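Local coordinates for protein succinylglutamate desuccinylase (PDB 2BCO) that probably hydrolyses N-succinylglutamate to succinate and glutamate with the help of one zinc ion, the last step of arginine breakdown by the succinyltransferase pathway, at residues A[72-75]-A[76-80]. Residues are numbered along the deposited sequence; the frame is centred on the assembly and turned at random.
Sequences LVDS and IIKDI
V73 runs beside I77, one turn further on, the two leaving the helix in the same direction, with V73 CG1 against I77 CG1 at 4.2 Å. The pair sits on the inner face of helix 68-81, the helix of the beta-alpha-beta unit 55-60, 68-81, 90-95 in the zinc-exopeptidase-like catalytic domain. V73 and I77 both touch F93 of strand 90-95, I77 also reaches L42 of strand 41-45, and L72 and I76 turn to helix 235-245, where L72 meets F237 and I76 meets L241. In I77 the CG1 branch stands beside its own backbone N (chi1 -59°), which sets it 3.1 Å from V73 O; I76 CG1 lies 3.4 Å from L72 O. Regular i to i+4 bonds tie the turns together: I76 N, I77 N, K78 N and D79 N donate to L72 O, V73 O, D74 O and S75 O in that order. D74 and K78 lie away from the V73/I77 face, while D79 joins the side facing helix 235-245. K78 extends with CG anti to its backbone N and bends at chi3 (-60°), bringing NZ to 4.3 Å from D74 OD2, too far for a salt bridge but near enough for a probable mild electrostatic attraction. D74 is engaged elsewhere through OD1, which accepts bonds from L11 N and S9 OG and so links this helix to the N-terminal region. S75 OG bonds back to E71 O within the helix. D79 OD2 makes a salt bridge with R242 of helix 235-245, which also touches I76. One turn back from D79, S75 O accepts the D79 backbone N at 3.0 Å, while the carboxylate carbon CG of D79 lies 3.2 Å from the same S75 O, a contact without a hydrogen bond.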
ATOM      1  N   LEU A  72       5.709  -7.585  10.041  1.00 14.38           N
ATOM      2  CA  LEU A  72       5.359  -6.485  10.952  1.00 13.06           C
ATOM      3  C   LEU A  72       3.934  -6.659  11.455  1.00 11.44           C
ATOM      4  O   LEU A  72       3.659  -6.489  12.642  1.00 12.50           O
ATOM      5  CB  LEU A  72       5.486  -5.122  10.256  1.00  9.31           C
ATOM      6  CG  LEU A  72       6.892  -4.730   9.796  1.00 10.22           C
ATOM      7  CD1 LEU A  72       6.874  -3.294   9.290  1.00  5.83           C
ATOM      8  CD2 LEU A  72       7.894  -4.886  10.964  1.00  6.57           C
ATOM      9  N   VAL A  73       3.027  -6.995  10.543  1.00 13.11           N
ATOM     10  CA  VAL A  73       1.633  -7.213  10.907  1.00 13.75           C
ATOM     11  C   VAL A  73       1.559  -8.388  11.876  1.00 12.69           C
ATOM     12  O   VAL A  73       0.842  -8.344  12.866  1.00 14.63           O
ATOM     13  CB  VAL A  73       0.758  -7.522   9.657  1.00 11.47           C
ATOM     14  CG1 VAL A  73      -0.625  -8.015  10.082  1.00 10.76           C
ATOM     15  CG2 VAL A  73       0.620  -6.262   8.798  1.00  9.09           C
ATOM     16  N   ASP A  74       2.326  -9.434  11.598  1.00 10.95           N
ATOM     17  CA  ASP A  74       2.317 -10.610  12.456  1.00 11.72           C
ATOM     18  C   ASP A  74       2.731 -10.310  13.897  1.00 12.85           C
ATOM     19  O   ASP A  74       2.173 -10.877  14.836  1.00 14.92           O
ATOM     20  CB  ASP A  74       3.230 -11.687  11.883  1.00 16.80           C
ATOM     21  CG  ASP A  74       3.169 -12.970  12.672  1.00 18.15           C
ATOM     22  OD1 ASP A  74       2.100 -13.614  12.680  1.00 18.08           O
ATOM     23  OD2 ASP A  74       4.193 -13.326  13.292  1.00 23.54           O
ATOM     24  N   SER A  75       3.712  -9.429  14.069  1.00 14.27           N
ATOM     25  CA  SER A  75       4.184  -9.046  15.402  1.00 16.64           C
ATOM     26  C   SER A  75       3.194  -8.110  16.101  1.00 17.37           C
ATOM     27  O   SER A  75       3.087  -8.116  17.331  1.00 18.24           O
ATOM     28  CB  SER A  75       5.551  -8.371  15.311  1.00 14.91           C
ATOM     29  OG  SER A  75       6.499  -9.240  14.708  1.00 21.05           O
ATOM     30  N   ILE A  76       2.476  -7.307  15.319  1.00 14.84           N
ATOM     31  CA  ILE A  76       1.477  -6.407  15.887  1.00 12.93           C
ATOM     32  C   ILE A  76       0.310  -7.238  16.423  1.00 13.20           C
ATOM     33  O   ILE A  76      -0.212  -6.960  17.505  1.00 13.42           O
ATOM     34  CB  ILE A  76       0.995  -5.371  14.829  1.00  9.17           C
ATOM     35  CG1 ILE A  76       2.050  -4.262  14.706  1.00  8.00           C
ATOM     36  CG2 ILE A  76      -0.360  -4.784  15.205  1.00  5.95           C
ATOM     37  CD1 ILE A  76       1.846  -3.331  13.549  1.00  5.90           C
ATOM     38  N   ILE A  77      -0.086  -8.267  15.679  1.00 13.65           N
ATOM     39  CA  ILE A  77      -1.176  -9.136  16.110  1.00 15.81           C
ATOM     40  C   ILE A  77      -0.754  -9.830  17.409  1.00 20.63           C
ATOM     41  O   ILE A  77      -1.518  -9.915  18.370  1.00 19.88           O
ATOM     42  CB  ILE A  77      -1.493 -10.229  15.053  1.00 17.35           C
ATOM     43  CG1 ILE A  77      -1.880  -9.587  13.715  1.00 13.91           C
ATOM     44  CG2 ILE A  77      -2.591 -11.148  15.572  1.00 13.27           C
ATOM     45  CD1 ILE A  77      -3.105  -8.728  13.774  1.00 17.28           C
ATOM     46  N   LYS A  78       0.477 -10.320  17.432  1.00 24.88           N
ATOM     47  CA  LYS A  78       0.998 -11.002  18.606  1.00 28.01           C
ATOM     48  C   LYS A  78       1.023 -10.091  19.833  1.00 28.74           C
ATOM     49  O   LYS A  78       0.721 -10.532  20.944  1.00 27.00           O
ATOM     50  CB  LYS A  78       2.404 -11.531  18.312  1.00 57.21           C
ATOM     51  CG  LYS A  78       3.015 -12.378  19.420  1.00 64.20           C
ATOM     52  CD  LYS A  78       4.324 -13.006  18.961  1.00 71.47           C
ATOM     53  CE  LYS A  78       4.113 -13.906  17.742  1.00 75.50           C
ATOM     54  NZ  LYS A  78       5.383 -14.497  17.233  1.00 80.17           N
ATOM     55  N   ASP A  79       1.374  -8.821  19.636  1.00 26.78           N
ATOM     56  CA  ASP A  79       1.432  -7.880  20.752  1.00 24.84           C
ATOM     57  C   ASP A  79       0.044  -7.450  21.213  1.00 24.03           C
ATOM     58  O   ASP A  79      -0.174  -7.210  22.400  1.00 23.78           O
ATOM     59  CB  ASP A  79       2.281  -6.654  20.387  1.00 25.61           C
ATOM     60  CG  ASP A  79       3.764  -6.988  20.263  1.00 27.01           C
ATOM     61  OD1 ASP A  79       4.175  -8.072  20.736  1.00 25.64           O
ATOM     62  OD2 ASP A  79       4.526  -6.170  19.705  1.00 28.30           O
ATOM     63  N   ILE A  80      -0.895  -7.352  20.280  1.00 24.17           N
ATOM     64  CA  ILE A  80      -2.257  -6.976  20.634  1.00 23.92           C
ATOM     65  C   ILE A  80      -2.889  -8.106  21.448  1.00 26.00           C
ATOM     66  O   ILE A  80      -3.620  -7.863  22.411  1.00 25.82           O
ATOM     67  CB  ILE A  80      -3.126  -6.736  19.375  1.00 19.00           C
ATOM     68  CG1 ILE A  80      -2.655  -5.479  18.643  1.00 16.73           C
ATOM     69  CG2 ILE A  80      -4.598  -6.628  19.765  1.00 17.10           C
ATOM     70  CD1 ILE A  80      -3.372  -5.226  17.341  1.00 12.22           C
TER